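Long-range contact in mandelate racemase/muconate lactonizing enzyme family protein (Roseovarius sp. TM1035, PDB 3T9P), which is probably an isomerase of the mandelate racemase/muconate lactonizing enzyme family within the enolase superfamily, its substrate not established: residues G219-P233 and V245-Q258. Residues are numbered along the deposited sequence; the frame is centred on the assembly and turned at random.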
ATOM      1  N   GLY A 219       5.378 -17.125  24.517  1.00 18.30           N
ATOM      2  CA  GLY A 219       6.828 -16.679  24.507  1.00 18.25           C
ATOM      3  C   GLY A 219       7.601 -17.240  25.744  1.00 20.62           C
ATOM      4  O   GLY A 219       8.754 -17.580  25.645  1.00 19.41           O
ATOM      5  N   LYS A 220       6.938 -17.382  26.890  1.00 18.44           N
ATOM      6  CA  LYS A 220       7.620 -18.087  28.031  1.00 20.38           C
ATOM      7  C   LYS A 220       7.870 -19.591  27.783  1.00 19.53           C
ATOM      8  O   LYS A 220       8.904 -20.102  28.175  1.00 16.87           O
ATOM      9  CB  LYS A 220       6.829 -17.849  29.308  1.00 21.21           C
ATOM     10  CG  LYS A 220       6.817 -16.391  29.698  1.00 20.17           C
ATOM     11  CD  LYS A 220       5.867 -16.194  30.803  1.00 26.33           C
ATOM     12  CE  LYS A 220       6.003 -14.748  31.229  1.00 32.42           C
ATOM     13  NZ  LYS A 220       4.957 -14.565  32.242  1.00 35.71           N
ATOM     14  N   LEU A 221       6.979 -20.272  27.051  1.00 19.10           N
ATOM     15  CA  LEU A 221       7.255 -21.648  26.625  1.00 19.63           C
ATOM     16  C   LEU A 221       8.413 -21.722  25.619  1.00 19.44           C
ATOM     17  O   LEU A 221       9.258 -22.674  25.690  1.00 19.43           O
ATOM     18  CB  LEU A 221       5.994 -22.260  26.030  1.00 20.62           C
ATOM     19  CG  LEU A 221       4.787 -22.339  27.000  1.00 25.22           C
ATOM     20  CD1 LEU A 221       3.412 -22.739  26.312  1.00 25.17           C
ATOM     21  CD2 LEU A 221       5.083 -23.249  28.233  1.00 32.62           C
ATOM     22  N   LEU A 222       8.501 -20.706  24.715  1.00 16.57           N
ATOM     23  CA  LEU A 222       9.614 -20.646  23.735  1.00 16.20           C
ATOM     24  C   LEU A 222      10.914 -20.517  24.537  1.00 15.53           C
ATOM     25  O   LEU A 222      11.887 -21.172  24.210  1.00 17.87           O
ATOM     26  CB  LEU A 222       9.528 -19.402  22.790  1.00 12.55           C
ATOM     27  CG  LEU A 222       8.215 -19.371  21.935  1.00 15.85           C
ATOM     28  CD1 LEU A 222       8.114 -18.073  21.111  1.00 14.67           C
ATOM     29  CD2 LEU A 222       8.099 -20.593  21.022  1.00 15.74           C
ATOM     30  N   GLN A 223      10.923 -19.619  25.515  1.00 18.17           N
ATOM     31  CA  GLN A 223      12.157 -19.415  26.351  1.00 18.94           C
ATOM     32  C   GLN A 223      12.576 -20.745  27.083  1.00 20.71           C
ATOM     33  O   GLN A 223      13.777 -21.144  27.142  1.00 21.24           O
ATOM     34  CB  GLN A 223      11.933 -18.233  27.270  1.00 17.48           C
ATOM     35  CG  GLN A 223      11.925 -16.915  26.502  1.00 17.20           C
ATOM     36  CD  GLN A 223      11.571 -15.690  27.327  1.00 17.53           C
ATOM     37  OE1 GLN A 223      10.993 -15.766  28.477  1.00 21.34           O
ATOM     38  NE2 GLN A 223      11.861 -14.532  26.782  1.00 15.51           N
ATOM     39  N   ASP A 224      11.595 -21.463  27.629  1.00 21.52           N
ATOM     40  CA  ASP A 224      11.876 -22.717  28.327  1.00 21.78           C
ATOM     41  C   ASP A 224      12.543 -23.670  27.400  1.00 24.19           C
ATOM     42  O   ASP A 224      13.310 -24.575  27.842  1.00 23.99           O
ATOM     43  CB  ASP A 224      10.533 -23.390  28.713  1.00 21.71           C
ATOM     44  CG  ASP A 224       9.887 -22.737  29.922  1.00 27.69           C
ATOM     45  OD1 ASP A 224      10.579 -21.969  30.678  1.00 27.38           O
ATOM     46  OD2 ASP A 224       8.675 -22.997  30.127  1.00 32.54           O
ATOM     47  N   ASN A 225      12.122 -23.628  26.127  1.00 19.91           N
ATOM     48  CA  ASN A 225      12.738 -24.447  25.125  1.00 20.81           C
ATOM     49  C   ASN A 225      13.969 -23.915  24.348  1.00 19.51           C
ATOM     50  O   ASN A 225      14.384 -24.524  23.336  1.00 21.62           O
ATOM     51  CB  ASN A 225      11.612 -24.855  24.149  1.00 20.74           C
ATOM     52  CG  ASN A 225      10.664 -25.803  24.818  1.00 23.86           C
ATOM     53  OD1 ASN A 225       9.651 -25.399  25.416  1.00 27.71           O
ATOM     54  ND2 ASN A 225      11.074 -27.062  24.855  1.00 20.78           N
ATOM     55  N   GLY A 226      14.513 -22.806  24.795  1.00 19.95           N
ATOM     56  CA  GLY A 226      15.768 -22.240  24.226  1.00 21.41           C
ATOM     57  C   GLY A 226      15.575 -21.521  22.883  1.00 20.97           C
ATOM     58  O   GLY A 226      16.498 -21.479  22.136  1.00 20.90           O
ATOM     59  N   ILE A 227      14.363 -21.010  22.574  1.00 20.01           N
ATOM     60  CA  ILE A 227      14.050 -20.370  21.269  1.00 18.73           C
ATOM     61  C   ILE A 227      14.329 -18.923  21.501  1.00 17.66           C
ATOM     62  O   ILE A 227      13.715 -18.282  22.379  1.00 19.21           O
ATOM     63  CB  ILE A 227      12.541 -20.525  20.829  1.00 19.52           C
ATOM     64  CG1 ILE A 227      12.008 -21.967  20.724  1.00 26.08           C
ATOM     65  CG2 ILE A 227      12.218 -19.675  19.627  1.00 20.99           C
ATOM     66  CD1 ILE A 227      12.865 -22.948  20.240  1.00 31.36           C
ATOM     67  N   GLY A 228      15.246 -18.381  20.718  1.00 18.06           N
ATOM     68  CA  GLY A 228      15.782 -17.029  20.952  1.00 18.52           C
ATOM     69  C   GLY A 228      15.231 -15.933  20.058  1.00 18.68           C
ATOM     70  O   GLY A 228      15.622 -14.791  20.210  1.00 17.27           O
ATOM     71  N   HIS A 229      14.289 -16.318  19.142  1.00 17.17           N
ATOM     72  CA  HIS A 229      13.727 -15.411  18.104  1.00 15.37           C
ATOM     73  C   HIS A 229      12.216 -15.687  17.960  1.00 14.00           C
ATOM     74  O   HIS A 229      11.821 -16.812  17.666  1.00 15.30           O
ATOM     75  CB  HIS A 229      14.524 -15.695  16.772  1.00 14.49           C
ATOM     76  CG  HIS A 229      14.153 -14.894  15.596  1.00 14.90           C
ATOM     77  ND1 HIS A 229      12.935 -15.044  14.935  1.00 21.54           N
ATOM     78  CD2 HIS A 229      14.890 -14.035  14.838  1.00 16.66           C
ATOM     79  CE1 HIS A 229      12.937 -14.285  13.844  1.00 16.84           C
ATOM     80  NE2 HIS A 229      14.109 -13.665  13.766  1.00 21.35           N
ATOM     81  N   PHE A 230      11.388 -14.680  18.245  1.00 12.30           N
ATOM     82  CA  PHE A 230       9.932 -14.857  18.147  1.00 14.80           C
ATOM     83  C   PHE A 230       9.458 -13.813  17.123  1.00 10.59           C
ATOM     84  O   PHE A 230       9.407 -12.647  17.376  1.00 12.19           O
ATOM     85  CB  PHE A 230       9.258 -14.636  19.507  1.00 14.29           C
ATOM     86  CG  PHE A 230       7.799 -14.984  19.565  1.00 15.87           C
ATOM     87  CD1 PHE A 230       7.126 -15.553  18.471  1.00 12.49           C
ATOM     88  CD2 PHE A 230       7.081 -14.710  20.776  1.00 11.78           C
ATOM     89  CE1 PHE A 230       5.720 -15.900  18.587  1.00 15.23           C
ATOM     90  CE2 PHE A 230       5.742 -15.052  20.932  1.00 16.45           C
ATOM     91  CZ  PHE A 230       5.001 -15.680  19.863  1.00 14.34           C
ATOM     92  N   GLU A 231       9.226 -14.260  15.922  1.00 13.25           N
ATOM     93  CA  GLU A 231       8.803 -13.351  14.826  1.00 14.38           C
ATOM     94  C   GLU A 231       7.293 -13.119  14.754  1.00 15.67           C
ATOM     95  O   GLU A 231       6.498 -14.021  15.010  1.00 17.06           O
ATOM     96  CB  GLU A 231       9.315 -13.964  13.563  1.00 15.28           C
ATOM     97  CG  GLU A 231       9.027 -13.164  12.283  1.00 19.08           C
ATOM     98  CD  GLU A 231       9.982 -13.669  11.152  1.00 22.43           C
ATOM     99  OE1 GLU A 231      11.078 -14.305  11.473  1.00 21.43           O
ATOM    100  OE2 GLU A 231       9.702 -13.319   9.973  1.00 22.01           O
ATOM    101  N   GLU A 232       6.943 -11.868  14.466  1.00 15.25           N
ATOM    102  CA  GLU A 232       5.607 -11.319  14.272  1.00 16.19           C
ATOM    103  C   GLU A 232       4.603 -12.023  15.187  1.00 15.89           C
ATOM    104  O   GLU A 232       3.624 -12.672  14.742  1.00 14.27           O
ATOM    105  CB  GLU A 232       5.197 -11.372  12.786  1.00 13.35           C
ATOM    106  CG  GLU A 232       3.921 -10.728  12.392  1.00 12.46           C
ATOM    107  CD  GLU A 232       3.767 -10.919  10.909  1.00 18.25           C
ATOM    108  OE1 GLU A 232       4.817 -10.695  10.212  1.00 16.20           O
ATOM    109  OE2 GLU A 232       2.652 -11.333  10.492  1.00 18.72           O
ATOM    110  N   PRO A 233       4.813 -11.856  16.506  1.00 16.53           N
ATOM    111  CA  PRO A 233       3.922 -12.535  17.463  1.00 16.06           C
ATOM    112  C   PRO A 233       2.452 -11.956  17.458  1.00 15.99           C
ATOM    113  O   PRO A 233       1.542 -12.740  17.658  1.00 16.93           O
ATOM    114  CB  PRO A 233       4.603 -12.255  18.844  1.00 15.44           C
ATOM    115  CG  PRO A 233       5.289 -10.888  18.639  1.00 14.76           C
ATOM    116  CD  PRO A 233       5.895 -11.097  17.175  1.00 15.77           C
ATOM    117  N   VAL A 245       4.939  -7.196  23.874  1.00 19.40           N
ATOM    118  CA  VAL A 245       5.548  -8.504  23.885  1.00 19.21           C
ATOM    119  C   VAL A 245       7.077  -8.390  23.988  1.00 18.51           C
ATOM    120  O   VAL A 245       7.695  -9.184  24.733  1.00 19.03           O
ATOM    121  CB  VAL A 245       5.182  -9.324  22.542  1.00 19.28           C
ATOM    122  CG1 VAL A 245       5.849 -10.677  22.516  1.00 17.59           C
ATOM    123  CG2 VAL A 245       3.626  -9.504  22.437  1.00 17.68           C
ATOM    124  N   ARG A 246       7.666  -7.539  23.155  1.00 16.59           N
ATOM    125  CA  ARG A 246       9.085  -7.264  23.195  1.00 20.17           C
ATOM    126  C   ARG A 246       9.532  -6.773  24.609  1.00 21.42           C
ATOM    127  O   ARG A 246      10.627  -7.170  25.138  1.00 21.67           O
ATOM    128  CB  ARG A 246       9.448  -6.140  22.256  1.00 18.43           C
ATOM    129  CG  ARG A 246      10.987  -5.980  22.158  1.00 22.66           C
ATOM    130  CD  ARG A 246      11.300  -4.501  21.801  1.00 23.82           C
ATOM    131  NE  ARG A 246      12.698  -4.308  21.603  1.00 24.26           N
ATOM    132  CZ  ARG A 246      13.271  -3.127  21.425  1.00 28.85           C
ATOM    133  NH1 ARG A 246      12.539  -2.022  21.363  1.00 33.79           N
ATOM    134  NH2 ARG A 246      14.585  -3.048  21.318  1.00 30.37           N
ATOM    135  N   ALA A 247       8.689  -5.946  25.214  1.00 21.23           N
ATOM    136  CA  ALA A 247       9.040  -5.489  26.596  1.00 23.04           C
ATOM    137  C   ALA A 247       9.028  -6.595  27.687  1.00 23.29           C
ATOM    138  O   ALA A 247       9.879  -6.625  28.602  1.00 24.94           O
ATOM    139  CB  ALA A 247       8.175  -4.275  27.000  1.00 21.25           C
ATOM    140  N   ALA A 248       8.144  -7.550  27.563  1.00 22.85           N
ATOM    141  CA  ALA A 248       8.017  -8.614  28.533  1.00 23.12           C
ATOM    142  C   ALA A 248       8.929  -9.829  28.282  1.00 22.47           C
ATOM    143  O   ALA A 248       9.200 -10.595  29.223  1.00 23.56           O
ATOM    144  CB  ALA A 248       6.535  -9.047  28.662  1.00 23.76           C
ATOM    145  N   LEU A 249       9.471 -10.014  27.077  1.00 20.62           N
ATOM    146  CA  LEU A 249      10.254 -11.247  26.849  1.00 18.07           C
ATOM    147  C   LEU A 249      11.688 -10.935  26.772  1.00 18.09           C
ATOM    148  O   LEU A 249      12.120  -9.786  26.383  1.00 18.53           O
ATOM    149  CB  LEU A 249       9.830 -11.953  25.521  1.00 14.58           C
ATOM    150  CG  LEU A 249       8.349 -12.417  25.554  1.00 17.60           C
ATOM    151  CD1 LEU A 249       7.974 -13.189  24.231  1.00 17.36           C
ATOM    152  CD2 LEU A 249       7.972 -13.454  26.678  1.00 17.99           C
ATOM    153  N   LEU A 250      12.477 -11.943  27.122  1.00 16.81           N
ATOM    154  CA  LEU A 250      13.878 -11.750  27.003  1.00 18.29           C
ATOM    155  C   LEU A 250      14.313 -12.158  25.674  1.00 18.03           C
ATOM    156  O   LEU A 250      15.419 -11.790  25.306  1.00 19.21           O
ATOM    157  CB  LEU A 250      14.644 -12.610  28.062  1.00 17.46           C
ATOM    158  CG  LEU A 250      14.322 -12.067  29.445  1.00 18.24           C
ATOM    159  CD1 LEU A 250      14.921 -13.064  30.360  1.00 26.96           C
ATOM    160  CD2 LEU A 250      14.919 -10.769  29.718  1.00 18.48           C
ATOM    161  N   LEU A 251      13.558 -13.050  24.974  1.00 18.01           N
ATOM    162  CA  LEU A 251      14.052 -13.456  23.641  1.00 16.85           C
ATOM    163  C   LEU A 251      13.885 -12.222  22.719  1.00 17.31           C
ATOM    164  O   LEU A 251      13.349 -11.235  23.135  1.00 18.99           O
ATOM    165  CB  LEU A 251      13.360 -14.738  23.105  1.00 15.01           C
ATOM    166  CG  LEU A 251      11.839 -14.736  23.271  1.00 15.15           C
ATOM    167  CD1 LEU A 251      11.200 -13.587  22.491  1.00 14.94           C
ATOM    168  CD2 LEU A 251      11.244 -16.092  22.749  1.00 18.29           C
ATOM    169  N   ASP A 252      14.410 -12.273  21.487  1.00 18.21           N
ATOM    170  CA  ASP A 252      14.310 -11.178  20.475  1.00 16.17           C
ATOM    171  C   ASP A 252      12.945 -11.311  19.761  1.00 15.59           C
ATOM    172  O   ASP A 252      12.598 -12.384  19.244  1.00 15.13           O
ATOM    173  CB  ASP A 252      15.462 -11.347  19.461  1.00 15.96           C
ATOM    174  CG  ASP A 252      16.899 -11.017  20.073  1.00 20.71           C
ATOM    175  OD1 ASP A 252      16.963 -10.156  21.021  1.00 19.87           O
ATOM    176  OD2 ASP A 252      17.930 -11.592  19.577  1.00 22.71           O
ATOM    177  N   VAL A 253      12.165 -10.253  19.793  1.00 14.68           N
ATOM    178  CA  VAL A 253      10.964 -10.154  18.995  1.00 15.00           C
ATOM    179  C   VAL A 253      11.405  -9.468  17.688  1.00 15.99           C
ATOM    180  O   VAL A 253      12.159  -8.448  17.731  1.00 15.20           O
ATOM    181  CB  VAL A 253       9.882  -9.406  19.744  1.00 16.48           C
ATOM    182  CG1 VAL A 253       8.618  -9.072  18.837  1.00 17.03           C
ATOM    183  CG2 VAL A 253       9.475 -10.207  20.996  1.00 14.05           C
ATOM    184  N   ALA A 254      11.060 -10.100  16.526  1.00 15.62           N
ATOM    185  CA  ALA A 254      11.564  -9.651  15.191  1.00 13.87           C
ATOM    186  C   ALA A 254      10.287  -9.373  14.351  1.00 15.39           C
ATOM    187  O   ALA A 254       9.207  -9.976  14.601  1.00 16.22           O
ATOM    188  CB  ALA A 254      12.366 -10.688  14.554  1.00 13.96           C
ATOM    189  N   GLY A 255      10.397  -8.493  13.358  1.00 14.36           N
ATOM    190  CA  GLY A 255       9.255  -8.187  12.559  1.00 15.11           C
ATOM    191  C   GLY A 255       9.569  -7.212  11.438  1.00 14.46           C
ATOM    192  O   GLY A 255      10.689  -6.641  11.397  1.00 14.02           O
ATOM    193  N   GLY A 256       8.637  -7.112  10.489  1.00 13.35           N
ATOM    194  CA  GLY A 256       8.673  -6.080   9.422  1.00 12.77           C
ATOM    195  C   GLY A 256       8.508  -6.618   7.997  1.00 15.01           C
ATOM    196  O   GLY A 256       8.558  -5.864   7.067  1.00 15.34           O
ATOM    197  N   GLU A 257       8.418  -7.932   7.828  1.00 12.10           N
ATOM    198  CA  GLU A 257       8.237  -8.592   6.502  1.00 15.32           C
ATOM    199  C   GLU A 257       7.274  -7.838   5.613  1.00 14.18           C
ATOM    200  O   GLU A 257       7.575  -7.641   4.408  1.00 14.32           O
ATOM    201  CB  GLU A 257       7.711 -10.057   6.707  1.00 14.62           C
ATOM    202  CG  GLU A 257       7.150 -10.731   5.462  1.00 22.27           C
ATOM    203  CD  GLU A 257       6.504 -12.158   5.683  1.00 27.33           C
ATOM    204  OE1 GLU A 257       6.099 -12.503   6.814  1.00 21.73           O
ATOM    205  OE2 GLU A 257       6.328 -12.888   4.633  1.00 28.01           O
ATOM    206  N   GLN A 258       6.120  -7.410   6.154  1.00 14.09           N
ATOM    207  CA  GLN A 258       5.110  -6.775   5.322  1.00 12.25           C
ATOM    208  C   GLN A 258       5.180  -5.232   5.366  1.00 14.76           C
ATOM    209  O   GLN A 258       4.304  -4.554   4.808  1.00 14.53           O
ATOM    210  CB  GLN A 258       3.722  -7.172   5.793  1.00 10.82           C
ATOM    211  CG  GLN A 258       3.364  -8.660   5.506  1.00 15.16           C
ATOM    212  CD  GLN A 258       3.721  -9.636   6.595  1.00 16.10           C
ATOM    213  OE1 GLN A 258       4.037  -9.281   7.749  1.00 16.29           O
ATOM    214  NE2 GLN A 258       3.694 -10.879   6.242  1.00 10.18           N
TER
HETATM  215  O   HOH W   1      18.076 -13.622  18.179  1.00 23.69           O
HETATM  216  O   HOH W   2       8.741 -10.379   9.765  1.00 21.01           O
HETATM  217  O   HOH W   3       6.174  -8.366  11.008  1.00 14.61           O
HETATM  218  O   HOH W   4       2.974 -12.765   8.303  1.00 14.97           O
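L251 is the bump of this contact: its CG sits at chi1 46°, between backbone N and carbonyl carbon, which spreads the two methyls into a hollow of 219-233. L251 CD2 enters between L222 and the backbone of I227, 3.3 Å from I227 O, while L251 CD1 rests on F230 CB at 3.7 Å. L249 fills the neighbouring notch, where G219 offers a bare backbone; its CD1 lies 3.7 Å from G219 CA and meets the F230 ring at the edge. L222 CD1 lies over one face of that ring and P233 CB over the opposite one, both offset toward the rim. Strands 229-231 and 252-255 are parallel neighbours joined through helix 239-248, a beta-alpha-beta unit of the enolase-superfamily barrel. Four backbone bonds zip them, from D252 N to G228 O through E232 N to A254 O. P233 CG touches V245 CG1 and V253 CG1, roughly at right angles, and on the sheet face of H229 the A254 methyl approaches the imidazole obliquely. The extended Q223 passes L251, its CG 3.9 Å from L251 CG, and ends beside the backbone N of L250 and L251; an alanine here would probably uncover that flank of L251, open a gap beside L249 and leave both N atoms without that amide. Beyond the strands, water 3 links E232 OE1 to G256 N; S208 binds E232 OE2, and K94 of the second subunit pairs with E257.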